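Glycoside hydrolase family 31 (Kribbella flavida DSM 17836, PDB 5X3I) hydrolyses the alpha-1,3-glucosidic linkages of the cyclic tetrasaccharide cyclobis-(1-6)-alpha-nigerosyl to give isomaltose, as part of its intracellular breakdown. Local coordinates at residues D38-V43 and E49-G54; V162-L165 and G170-R173; F299-S304 and D319-L324; A325-A330 and R628-R633. The protein carries 1 engineered substitution. All coordinates share one frame; numbering follows the deposited sequence.

Contact 1 (D38-V43 and E49-G54)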
loop_
_atom_site.group_PDB
_atom_site.type_symbol
_atom_site.label_atom_id
_atom_site.label_comp_id
_atom_site.label_asym_id
_atom_site.label_seq_id
_atom_site.Cartn_x
_atom_site.Cartn_y
_atom_site.Cartn_z
ATOM N N ASP A 38 -13.577 -5.107 23.735
ATOM C CA ASP A 38 -14.184 -4.051 24.540
ATOM C C ASP A 38 -15.328 -3.294 23.852
ATOM O O ASP A 38 -15.810 -2.297 24.378
ATOM C CB ASP A 38 -13.107 -3.056 24.983
ATOM C CG ASP A 38 -12.446 -2.351 23.819
ATOM O OD1 ASP A 38 -12.597 -2.811 22.673
ATOM O OD2 ASP A 38 -11.770 -1.336 24.049
ATOM N N GLN A 39 -15.736 -3.722 22.664
ATOM C CA GLN A 39 -16.603 -2.864 21.859
ATOM C C GLN A 39 -18.025 -3.363 21.625
ATOM O O GLN A 39 -18.419 -4.434 22.065
ATOM C CB GLN A 39 -15.960 -2.600 20.492
ATOM C CG GLN A 39 -16.133 -3.705 19.465
ATOM C CD GLN A 39 -15.636 -3.284 18.085
ATOM O OE1 GLN A 39 -14.441 -3.351 17.797
ATOM N NE2 GLN A 39 -16.552 -2.830 17.237
ATOM N N ARG A 40 -18.774 -2.540 20.905
ATOM C CA ARG A 40 -20.131 -2.844 20.490
ATOM C C ARG A 40 -20.124 -3.384 19.064
ATOM O O ARG A 40 -19.599 -2.735 18.153
ATOM C CB ARG A 40 -20.991 -1.585 20.601
ATOM C CG ARG A 40 -22.398 -1.746 20.119
ATOM C CD ARG A 40 -23.235 -0.557 20.489
ATOM N NE ARG A 40 -23.016 0.594 19.623
ATOM C CZ ARG A 40 -22.780 1.824 20.066
ATOM N NH1 ARG A 40 -22.709 2.061 21.364
ATOM N NH2 ARG A 40 -22.613 2.814 19.211
ATOM N N VAL A 41 -20.636 -4.599 18.883
ATOM C CA VAL A 41 -20.695 -5.234 17.568
ATOM C C VAL A 41 -22.114 -5.542 17.095
ATOM O O VAL A 41 -22.809 -6.333 17.723
ATOM C CB VAL A 41 -19.903 -6.537 17.549
ATOM C CG1 VAL A 41 -19.869 -7.102 16.146
ATOM C CG2 VAL A 41 -18.494 -6.307 18.072
ATOM N N PRO A 42 -22.555 -4.929 15.989
ATOM C CA PRO A 42 -21.880 -3.876 15.233
ATOM C C PRO A 42 -21.967 -2.561 15.972
ATOM O O PRO A 42 -22.776 -2.428 16.888
ATOM C CB PRO A 42 -22.663 -3.823 13.923
ATOM C CG PRO A 42 -24.013 -4.294 14.291
ATOM C CD PRO A 42 -23.802 -5.350 15.330
ATOM N N VAL A 43 -21.127 -1.613 15.590
ATOM C CA VAL A 43 -21.146 -0.304 16.200
ATOM C C VAL A 43 -22.454 0.400 15.861
ATOM O O VAL A 43 -23.038 1.062 16.706
ATOM C CB VAL A 43 -19.952 0.543 15.743
ATOM C CG1 VAL A 43 -19.983 1.897 16.407
ATOM C CG2 VAL A 43 -18.650 -0.177 16.058
ATOM N N GLU A 49 -31.868 -5.632 14.512
ATOM C CA GLU A 49 -30.683 -6.434 14.771
ATOM C C GLU A 49 -30.356 -6.445 16.248
ATOM O O GLU A 49 -30.483 -5.427 16.920
ATOM C CB GLU A 49 -29.473 -5.900 13.997
ATOM C CG GLU A 49 -29.422 -6.269 12.529
ATOM C CD GLU A 49 -28.089 -5.905 11.891
ATOM O OE1 GLU A 49 -27.730 -6.536 10.875
ATOM O OE2 GLU A 49 -27.403 -4.991 12.402
ATOM N N PRO A 50 -29.934 -7.602 16.761
ATOM C CA PRO A 50 -29.374 -7.655 18.108
ATOM C C PRO A 50 -27.990 -7.020 18.102
ATOM O O PRO A 50 -27.417 -6.825 17.032
ATOM C CB PRO A 50 -29.303 -9.150 18.398
ATOM C CG PRO A 50 -29.118 -9.764 17.053
ATOM C CD PRO A 50 -29.918 -8.918 16.103
ATOM N N VAL A 51 -27.467 -6.677 19.266
ATOM C CA VAL A 51 -26.117 -6.156 19.319
ATOM C C VAL A 51 -25.303 -6.907 20.359
ATOM O O VAL A 51 -25.811 -7.296 21.410
ATOM C CB VAL A 51 -26.109 -4.644 19.607
ATOM C CG1 VAL A 51 -26.546 -4.348 21.016
ATOM C CG2 VAL A 51 -24.746 -4.085 19.368
ATOM N N LEU A 52 -24.041 -7.153 20.038
ATOM C CA LEU A 52 -23.145 -7.803 20.971
ATOM C C LEU A 52 -22.351 -6.747 21.721
ATOM O O LEU A 52 -21.757 -5.861 21.113
ATOM C CB LEU A 52 -22.222 -8.770 20.240
ATOM C CG LEU A 52 -21.395 -9.724 21.098
ATOM C CD1 LEU A 52 -22.291 -10.565 21.989
ATOM C CD2 LEU A 52 -20.556 -10.616 20.202
ATOM N N LEU A 53 -22.367 -6.824 23.043
ATOM C CA LEU A 53 -21.622 -5.888 23.863
ATOM C C LEU A 53 -20.448 -6.588 24.524
ATOM O O LEU A 53 -20.636 -7.479 25.341
ATOM C CB LEU A 53 -22.523 -5.262 24.924
ATOM C CG LEU A 53 -23.739 -4.480 24.426
ATOM C CD1 LEU A 53 -24.609 -4.055 25.602
ATOM C CD2 LEU A 53 -23.308 -3.268 23.617
ATOM N N GLY A 54 -19.235 -6.216 24.134
ATOM C CA GLY A 54 -18.049 -6.689 24.817
ATOM C C GLY A 54 -17.572 -5.718 25.879
ATOM O O GLY A 54 -17.801 -4.514 25.783
#

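Contact 2 (V162-L165 and G170-R173)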
loop_
_atom_site.group_PDB
_atom_site.type_symbol
_atom_site.label_atom_id
_atom_site.label_comp_id
_atom_site.label_asym_id
_atom_site.label_seq_id
_atom_site.Cartn_x
_atom_site.Cartn_y
_atom_site.Cartn_z
ATOM N N VAL A 162 -31.058 4.769 -5.268
ATOM C CA VAL A 162 -30.385 5.548 -4.247
ATOM C C VAL A 162 -31.061 5.369 -2.896
ATOM O O VAL A 162 -32.275 5.516 -2.780
ATOM C CB VAL A 162 -30.366 7.037 -4.607
ATOM C CG1 VAL A 162 -29.783 7.850 -3.476
ATOM C CG2 VAL A 162 -29.586 7.260 -5.890
ATOM N N GLU A 163 -30.276 5.049 -1.876
ATOM C CA GLU A 163 -30.804 4.953 -0.525
ATOM C C GLU A 163 -29.813 5.454 0.521
ATOM O O GLU A 163 -28.612 5.570 0.260
ATOM C CB GLU A 163 -31.220 3.517 -0.216
ATOM C CG GLU A 163 -30.173 2.470 -0.526
ATOM C CD GLU A 163 -30.668 1.069 -0.238
ATOM O OE1 GLU A 163 -31.771 0.950 0.331
ATOM O OE2 GLU A 163 -29.962 0.091 -0.578
ATOM N N TRP A 164 -30.340 5.747 1.702
ATOM C CA TRP A 164 -29.588 6.362 2.779
ATOM C C TRP A 164 -29.750 5.586 4.071
ATOM O O TRP A 164 -30.849 5.143 4.400
ATOM C CB TRP A 164 -30.046 7.800 2.974
ATOM C CG TRP A 164 -30.060 8.545 1.702
ATOM C CD1 TRP A 164 -31.120 8.721 0.867
ATOM C CD2 TRP A 164 -28.946 9.193 1.083
ATOM N NE1 TRP A 164 -30.742 9.453 -0.229
ATOM C CE2 TRP A 164 -29.409 9.756 -0.120
ATOM C CE3 TRP A 164 -27.605 9.359 1.435
ATOM C CZ2 TRP A 164 -28.578 10.470 -0.977
ATOM C CZ3 TRP A 164 -26.780 10.077 0.582
ATOM C CH2 TRP A 164 -27.270 10.621 -0.608
ATOM N N LEU A 165 -28.652 5.414 4.795
ATOM C CA LEU A 165 -28.692 4.767 6.094
ATOM C C LEU A 165 -28.828 5.839 7.155
ATOM O O LEU A 165 -27.914 6.637 7.364
ATOM C CB LEU A 165 -27.441 3.929 6.335
ATOM C CG LEU A 165 -27.396 3.149 7.653
ATOM C CD1 LEU A 165 -28.460 2.041 7.673
ATOM C CD2 LEU A 165 -26.014 2.566 7.898
ATOM N N GLY A 170 -28.427 10.909 12.487
ATOM C CA GLY A 170 -28.290 11.560 11.196
ATOM C C GLY A 170 -28.200 10.586 10.040
ATOM O O GLY A 170 -28.614 9.438 10.166
ATOM N N VAL A 171 -27.665 11.048 8.911
ATOM C CA VAL A 171 -27.469 10.180 7.760
ATOM C C VAL A 171 -26.035 9.660 7.728
ATOM O O VAL A 171 -25.093 10.407 7.464
ATOM C CB VAL A 171 -27.763 10.905 6.449
ATOM C CG1 VAL A 171 -27.754 9.918 5.305
ATOM C CG2 VAL A 171 -29.102 11.627 6.530
ATOM N N HIS A 172 -25.891 8.371 7.999
ATOM C CA HIS A 172 -24.590 7.739 8.155
ATOM C C HIS A 172 -23.913 7.333 6.851
ATOM O O HIS A 172 -22.711 7.532 6.689
ATOM C CB HIS A 172 -24.736 6.527 9.073
ATOM C CG HIS A 172 -25.363 6.859 10.390
ATOM N ND1 HIS A 172 -24.638 7.350 11.454
ATOM C CD2 HIS A 172 -26.651 6.805 10.803
ATOM C CE1 HIS A 172 -25.453 7.569 12.473
ATOM N NE2 HIS A 172 -26.679 7.250 12.102
ATOM N N ARG A 173 -24.682 6.757 5.933
ATOM C CA ARG A 173 -24.141 6.261 4.669
ATOM C C ARG A 173 -25.110 6.510 3.528
ATOM O O ARG A 173 -26.326 6.569 3.740
ATOM C CB ARG A 173 -23.844 4.759 4.736
ATOM C CG ARG A 173 -22.985 4.326 5.902
ATOM C CD ARG A 173 -22.516 2.897 5.758
ATOM N NE ARG A 173 -21.683 2.529 6.893
ATOM C CZ ARG A 173 -21.176 1.320 7.099
ATOM N NH1 ARG A 173 -21.412 0.334 6.256
ATOM N NH2 ARG A 173 -20.435 1.100 8.167
#

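Contact 3 (F299-S304 and D319-L324)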
loop_
_atom_site.group_PDB
_atom_site.type_symbol
_atom_site.label_atom_id
_atom_site.label_comp_id
_atom_site.label_asym_id
_atom_site.label_seq_id
_atom_site.Cartn_x
_atom_site.Cartn_y
_atom_site.Cartn_z
ATOM N N PHE A 299 14.894 3.086 -13.315
ATOM C CA PHE A 299 14.631 1.887 -14.094
ATOM C C PHE A 299 15.735 0.836 -14.027
ATOM O O PHE A 299 15.616 -0.224 -14.627
ATOM C CB PHE A 299 14.355 2.266 -15.543
ATOM C CG PHE A 299 13.059 2.984 -15.725
ATOM C CD1 PHE A 299 11.866 2.373 -15.361
ATOM C CD2 PHE A 299 13.020 4.260 -16.243
ATOM C CE1 PHE A 299 10.655 3.024 -15.516
ATOM C CE2 PHE A 299 11.803 4.914 -16.408
ATOM C CZ PHE A 299 10.632 4.295 -16.047
ATOM N N ARG A 300 16.791 1.108 -13.272
ATOM C CA ARG A 300 17.813 0.097 -13.071
ATOM C C ARG A 300 17.430 -0.829 -11.918
ATOM O O ARG A 300 16.443 -0.591 -11.234
ATOM C CB ARG A 300 19.165 0.758 -12.803
ATOM C CG ARG A 300 19.600 1.718 -13.900
ATOM C CD ARG A 300 20.952 2.311 -13.597
ATOM N NE ARG A 300 21.999 1.301 -13.607
ATOM C CZ ARG A 300 23.243 1.514 -13.188
ATOM N NH1 ARG A 300 23.584 2.700 -12.690
ATOM N NH2 ARG A 300 24.142 0.542 -13.258
ATOM N N LEU A 301 18.237 -1.851 -11.670
ATOM C CA LEU A 301 17.918 -2.801 -10.615
ATOM C C LEU A 301 18.073 -2.160 -9.239
ATOM O O LEU A 301 19.069 -1.480 -8.968
ATOM C CB LEU A 301 18.796 -4.045 -10.713
ATOM C CG LEU A 301 18.733 -5.006 -9.516
ATOM C CD1 LEU A 301 17.331 -5.606 -9.361
ATOM C CD2 LEU A 301 19.795 -6.114 -9.631
ATOM N N TRP A 302 17.068 -2.367 -8.397
ATOM C CA TRP A 302 17.107 -1.961 -6.995
ATOM C C TRP A 302 17.480 -3.142 -6.105
ATOM O O TRP A 302 16.825 -4.185 -6.142
ATOM C CB TRP A 302 15.756 -1.396 -6.539
ATOM C CG TRP A 302 15.337 -0.118 -7.170
ATOM C CD1 TRP A 302 15.282 0.166 -8.505
ATOM C CD2 TRP A 302 14.885 1.055 -6.493
ATOM N NE1 TRP A 302 14.832 1.441 -8.694
ATOM C CE2 TRP A 302 14.576 2.012 -7.477
ATOM C CE3 TRP A 302 14.702 1.388 -5.144
ATOM C CZ2 TRP A 302 14.093 3.278 -7.163
ATOM C CZ3 TRP A 302 14.224 2.652 -4.832
ATOM C CH2 TRP A 302 13.928 3.582 -5.838
ATOM N N ALA A 303 18.515 -2.970 -5.293
ATOM C CA ALA A 303 18.945 -4.022 -4.387
ATOM C C ALA A 303 18.584 -3.638 -2.972
ATOM O O ALA A 303 18.684 -2.472 -2.600
ATOM C CB ALA A 303 20.437 -4.281 -4.506
ATOM N N SER A 304 18.133 -4.619 -2.199
ATOM C CA SER A 304 17.732 -4.373 -0.834
ATOM C C SER A 304 17.846 -5.628 0.043
ATOM O O SER A 304 17.705 -6.743 -0.443
ATOM C CB SER A 304 16.282 -3.845 -0.823
ATOM O OG SER A 304 15.876 -3.430 0.456
ATOM N N ASP A 319 29.787 -4.666 -3.143
ATOM C CA ASP A 319 31.036 -5.159 -3.713
ATOM C C ASP A 319 30.777 -6.490 -4.417
ATOM O O ASP A 319 31.312 -6.742 -5.489
ATOM C CB ASP A 319 32.129 -5.322 -2.646
ATOM C CG ASP A 319 32.797 -4.007 -2.281
ATOM O OD1 ASP A 319 32.461 -2.974 -2.870
ATOM O OD2 ASP A 319 33.673 -4.010 -1.399
ATOM N N THR A 320 29.914 -7.316 -3.833
ATOM C CA THR A 320 29.619 -8.604 -4.444
ATOM C C THR A 320 28.872 -8.412 -5.766
ATOM O O THR A 320 29.186 -9.079 -6.742
ATOM C CB THR A 320 28.826 -9.529 -3.495
ATOM O OG1 THR A 320 29.632 -9.824 -2.348
ATOM C CG2 THR A 320 28.481 -10.837 -4.192
ATOM N N HIS A 321 27.914 -7.485 -5.802
ATOM C CA HIS A 321 27.249 -7.119 -7.052
ATOM C C HIS A 321 28.282 -6.763 -8.116
ATOM O O HIS A 321 28.207 -7.234 -9.248
ATOM C CB HIS A 321 26.300 -5.929 -6.855
ATOM C CG HIS A 321 24.854 -6.309 -6.738
ATOM N ND1 HIS A 321 24.047 -6.519 -7.835
ATOM C CD2 HIS A 321 24.066 -6.499 -5.651
ATOM C CE1 HIS A 321 22.827 -6.830 -7.429
ATOM N NE2 HIS A 321 22.813 -6.823 -6.109
ATOM N N ARG A 322 29.234 -5.911 -7.742
ATOM C CA ARG A 322 30.283 -5.484 -8.664
ATOM C C ARG A 322 31.132 -6.664 -9.129
ATOM O O ARG A 322 31.373 -6.827 -10.308
ATOM C CB ARG A 322 31.195 -4.434 -8.014
ATOM C CG ARG A 322 32.418 -4.086 -8.868
ATOM C CD ARG A 322 33.560 -3.514 -8.031
ATOM N NE ARG A 322 34.022 -4.453 -7.018
ATOM C CZ ARG A 322 34.746 -4.100 -5.961
ATOM N NH1 ARG A 322 35.091 -2.827 -5.787
ATOM N NH2 ARG A 322 35.125 -5.014 -5.081
ATOM N N ASP A 323 31.582 -7.485 -8.190
ATOM C CA ASP A 323 32.503 -8.561 -8.529
ATOM C C ASP A 323 31.835 -9.648 -9.371
ATOM O O ASP A 323 32.495 -10.295 -10.171
ATOM C CB ASP A 323 33.117 -9.150 -7.260
ATOM C CG ASP A 323 33.997 -8.151 -6.528
ATOM O OD1 ASP A 323 34.477 -7.202 -7.166
ATOM O OD2 ASP A 323 34.185 -8.301 -5.316
ATOM N N LEU A 324 30.519 -9.818 -9.225
ATOM C CA LEU A 324 29.796 -10.792 -10.039
ATOM C C LEU A 324 29.242 -10.160 -11.313
ATOM O O LEU A 324 28.542 -10.803 -12.076
ATOM C CB LEU A 324 28.669 -11.449 -9.234
ATOM C CG LEU A 324 29.096 -12.252 -8.001
ATOM C CD1 LEU A 324 27.891 -12.831 -7.244
ATOM C CD2 LEU A 324 30.040 -13.364 -8.401
#

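Contact 4 (A325-A330 and R628-R633)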
loop_
_atom_site.group_PDB
_atom_site.type_symbol
_atom_site.label_atom_id
_atom_site.label_comp_id
_atom_site.label_asym_id
_atom_site.label_seq_id
_atom_site.Cartn_x
_atom_site.Cartn_y
_atom_site.Cartn_z
ATOM N N ALA A 325 29.564 -8.888 -11.528
ATOM C CA ALA A 325 29.143 -8.163 -12.717
ATOM C C ALA A 325 27.617 -8.188 -12.911
ATOM O O ALA A 325 27.134 -8.326 -14.028
ATOM C CB ALA A 325 29.850 -8.718 -13.951
ATOM N N ILE A 326 26.883 -8.077 -11.806
ATOM C CA ILE A 326 25.438 -7.877 -11.833
ATOM C C ILE A 326 25.151 -6.411 -11.574
ATOM O O ILE A 326 25.288 -5.936 -10.449
ATOM C CB ILE A 326 24.711 -8.726 -10.773
ATOM C CG1 ILE A 326 25.064 -10.209 -10.934
ATOM C CG2 ILE A 326 23.191 -8.478 -10.838
ATOM C CD1 ILE A 326 24.774 -11.049 -9.691
ATOM N N PRO A 327 24.744 -5.689 -12.618
ATOM C CA PRO A 327 24.570 -4.237 -12.522
ATOM C C PRO A 327 23.472 -3.888 -11.529
ATOM O O PRO A 327 22.452 -4.555 -11.525
ATOM C CB PRO A 327 24.171 -3.826 -13.940
ATOM C CG PRO A 327 24.499 -4.972 -14.807
ATOM C CD PRO A 327 24.447 -6.199 -13.963
ATOM N N VAL A 328 23.696 -2.887 -10.691
ATOM C CA VAL A 328 22.673 -2.420 -9.782
ATOM C C VAL A 328 22.647 -0.893 -9.818
ATOM O O VAL A 328 23.692 -0.256 -9.806
ATOM C CB VAL A 328 22.908 -2.940 -8.345
ATOM C CG1 VAL A 328 24.348 -2.676 -7.903
ATOM C CG2 VAL A 328 21.925 -2.315 -7.392
ATOM N N GLY A 329 21.453 -0.315 -9.925
ATOM C CA GLY A 329 21.311 1.127 -9.970
ATOM C C GLY A 329 20.945 1.826 -8.668
ATOM O O GLY A 329 21.149 3.025 -8.549
ATOM N N ALA A 330 20.416 1.095 -7.692
ATOM C CA ALA A 330 20.083 1.691 -6.401
ATOM C C ALA A 330 20.188 0.696 -5.250
ATOM O O ALA A 330 19.854 -0.465 -5.403
ATOM C CB ALA A 330 18.688 2.277 -6.432
ATOM N N ARG A 628 22.086 -12.089 -16.744
ATOM C CA ARG A 628 21.525 -11.838 -18.073
ATOM C C ARG A 628 20.306 -10.930 -18.009
ATOM O O ARG A 628 20.190 -9.983 -18.775
ATOM C CB ARG A 628 21.140 -13.137 -18.774
ATOM C CG ARG A 628 22.300 -13.940 -19.302
ATOM C CD ARG A 628 21.835 -14.820 -20.455
ATOM N NE ARG A 628 22.360 -16.178 -20.373
ATOM C CZ ARG A 628 21.896 -17.196 -21.090
ATOM N NH1 ARG A 628 20.894 -17.007 -21.940
ATOM N NH2 ARG A 628 22.428 -18.402 -20.953
ATOM N N PHE A 629 19.399 -11.225 -17.088
ATOM C CA PHE A 629 18.191 -10.426 -16.940
ATOM C C PHE A 629 18.542 -8.989 -16.576
ATOM O O PHE A 629 18.020 -8.052 -17.162
ATOM C CB PHE A 629 17.265 -11.033 -15.879
ATOM C CG PHE A 629 16.813 -12.437 -16.196
ATOM C CD1 PHE A 629 16.594 -12.832 -17.496
ATOM C CD2 PHE A 629 16.610 -13.353 -15.189
ATOM C CE1 PHE A 629 16.186 -14.115 -17.783
ATOM C CE2 PHE A 629 16.199 -14.638 -15.476
ATOM C CZ PHE A 629 15.988 -15.012 -16.773
ATOM N N ALA A 630 19.440 -8.832 -15.609
ATOM C CA ALA A 630 19.840 -7.502 -15.140
ATOM C C ALA A 630 20.565 -6.712 -16.232
ATOM O O ALA A 630 20.389 -5.503 -16.356
ATOM C CB ALA A 630 20.705 -7.619 -13.910
ATOM N N THR A 631 21.358 -7.411 -17.037
ATOM C CA THR A 631 22.122 -6.765 -18.094
ATOM C C THR A 631 21.203 -6.332 -19.233
ATOM O O THR A 631 21.346 -5.245 -19.783
ATOM C CB THR A 631 23.230 -7.698 -18.632
ATOM O OG1 THR A 631 24.082 -8.084 -17.549
ATOM C CG2 THR A 631 24.066 -6.982 -19.662
ATOM N N LEU A 632 20.259 -7.198 -19.578
ATOM C CA LEU A 632 19.210 -6.854 -20.521
ATOM C C LEU A 632 18.410 -5.640 -20.017
ATOM O O LEU A 632 18.137 -4.711 -20.771
ATOM C CB LEU A 632 18.294 -8.062 -20.748
ATOM C CG LEU A 632 17.300 -7.955 -21.909
ATOM C CD1 LEU A 632 16.998 -9.326 -22.494
ATOM C CD2 LEU A 632 16.016 -7.304 -21.457
ATOM N N ARG A 633 18.048 -5.667 -18.736
ATOM C CA ARG A 633 17.369 -4.551 -18.075
ATOM C C ARG A 633 18.084 -3.214 -18.321
ATOM O O ARG A 633 17.462 -2.231 -18.707
ATOM C CB ARG A 633 17.281 -4.805 -16.571
ATOM C CG ARG A 633 16.641 -3.669 -15.775
ATOM C CD ARG A 633 15.128 -3.693 -15.935
ATOM N NE ARG A 633 14.441 -2.621 -15.209
ATOM C CZ ARG A 633 13.121 -2.475 -15.205
ATOM N NH1 ARG A 633 12.360 -3.351 -15.872
ATOM N NH2 ARG A 633 12.560 -1.471 -14.533
HETATM O O HOH W 1 27.140 -7.977 -16.631
#

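Contact 1 (D38-V43 and E49-G54)
With chi1 of Arg40 at 176°, CG stands opposite the backbone N and is carried against CG2 of Val51, while a bend at chi3 (78°) turns the guanidinium toward the carbonyl of Val43. The meeting of Arg40 CG with Val51 CG2 is close, 3.4 Å, the two side chains running aslant of one another. Leu53 lies alongside the arginine and points the same way, its CD2 methyl 3.9 Å from Arg40 CG. The aliphatic part of Arg40 thus packs against two apolar neighbours, and its charged end goes elsewhere: NE and NH2 both reach Val43 O side-on, the oxygen lying in the guanidinium plane, and NH1 bonds to the hydroxyl of Tyr121.

The backbones form an antiparallel ladder. Val41 and Leu52 are a hydrogen-bonded pair: Val41 N to Leu52 O is 2.8 Å and almost straight at 174°, and Leu52 N to Val41 O is 2.7 Å. Gly54 N adds a third rung to Gln39 O at 2.8 Å. On the sheet face away from Arg40, Val41 CB and Leu52 CB meet at 4.2 Å. Past the ladder comes Pro42, preceded by a cis peptide bond, and its CG lies 3.9 Å from Glu49 OE2, which accepts a hydrogen bond from Leu46 N.

Strand 40-41 is the outer strand of a small sheet in the N-terminal domain, and 52-56 pairs on its other side with 107-111. Backbone bonds fix the register of this hairpin. The arginine adds its methylenes to the apolar packing, while the Val43 carbonyl and Tyr121 hydroxyl engage its guanidinium, which probably lets the charged end lie buried.

Contact 2 (V162-L165 and G170-R173)
Leu165 O takes the shortest bond of this contact, from His172 N at 2.7 Å, with the donor nearly along the C=O axis although the angle at the hydrogen is only 149°. The CA of Val171 also approaches that oxygen, at 3.6 Å, as a CA-H...O contact, and the His172 imidazole presents its edge to it. The ring's NE2 is hydrogen-bonded with the Ser167 hydroxyl. The other end of the pair is straighter: Leu165 N gives its hydrogen to Arg173 O over 2.8 Å at 171°.

The side chains of Leu165 and Arg173 leave the sheet on the same face and run side by side, with CB to CB at 4.0 Å between the two residues. Arg173 is extended from CG to NE, and this stretches its methylenes along the leucine, so that Leu165 CD2 sits 4.0 Å from Arg173 CG. The guanidinium continues past the leucine to a salt bridge with Glu259 on strand 255-261, and Trp144 packs against both side chains. Across the other face, Trp164 CB meets Val171 CG1 at 3.9 Å, the indole and the valine crossing at a slant.

The short segments run at 114° to each other, far from strictly antiparallel, in the antiparallel sheet of the galactose mutarotase-like domain. His172 and Arg173 both sit opposite Leu165, which makes this a classic beta bulge in the hairpin of strands 159-167 and 170-179.

Contact 3 (F299-S304 and D319-L324)
The imidazole of His321 comes down from helix 311-323 onto two apolar groups of the strand side, meeting both obliquely. Leu301 and His321 cross at about a right angle, with Leu301 CD2 at 3.8 Å from His321 CE1. Two residues further on, the methyl of Ala303 lies 3.8 Å from His321 NE2. Chi1 of the histidine, -101°, is well off a staggered value, and the turned ring puts its CE1-NE2 side against the strand.

Both ring nitrogens are engaged beyond these segments: ND1 with Ile326 O in the loop after the helix, NE2 with the hydroxyl of Tyr594. Trp611 adds an edge-to-face ring contact, and Val328 packs nearby.

The segments belong to the first beta-alpha-beta unit of the TIM barrel, strand 302-304, helix 311-323 and strand 330-333. On the helix's outward side Arg322 NE forms a salt bridge with Asp323 OD1 at 2.8 Å.

Between strand and helix the touch is van der Waals only and small, 92 Å² in all, yet its central group is a polar ring. With both nitrogens hydrogen-bonded, which fixes its rotation, the buried imidazole can probably lie against two methyl groups without leaving a polar atom unsatisfied.

Contact 4 (A325-A330 and R628-R633)
Ala630 is the close-packed centre of this contact, its CB touching two residues of the loop at once: Ile326 CG2 and Pro327 CD each lie 4.0 Å from Ala630 CB. The small methyl points toward the loop, and the proline does the same from its side, which goes with a distance of 6.3 Å between Pro327 CA and Ala630 CA, the shortest CA-CA distance between the segments. Ile326 has its CG2 opposite the backbone N (chi1 -55° for CG1), which turns that methyl to the helix. Phe626, one turn earlier, packs on the isoleucine as well.

The outer side is looser and polar. Thr631, exposed, brings OG1 to 4.1 Å from Pro327 CD, a slanting approach without a bond. A water joins the two parts there, donating to Ala325 O at 2.6 Å and to Thr631 OG1 at 3.2 Å. The threonine hydroxyl is also bonded to Arg627 O in its own helix, while Ala325, with positive phi, closes helix 311-323 in a Schellman motif.

Here the loop leading into barrel strand 330-333 rests on helix 622-650, which lies almost 300 residues later. Direct contact is wholly van der Waals, and the polar link across it, at the solvent side, is carried by water.

Overall arrangement
The four contacts fall into two groups at opposite sides of the chain's centre. Contacts 1 and 2 are hairpins of successive N-terminal domains, with centres 20 Å apart and nearest atoms about 8 Å apart; Leu44 and Leu46, in the turn between the strands of contact 1, reach Leu165 of contact 2. Their centres are 53 to 55 Å from those of contacts 3 and 4, in the TIM barrel, which are themselves 7 Å apart. These two touch directly: Phe299 O to Arg633 NE is 2.7 Å and Leu301 O to Gly329 N is 2.8 Å, both probable hydrogen bonds. All four are away from the inferred catalytic positions: Asp536, the probable proton donor, Glu474, and engineered Ala471 at the presumed nucleophile's place.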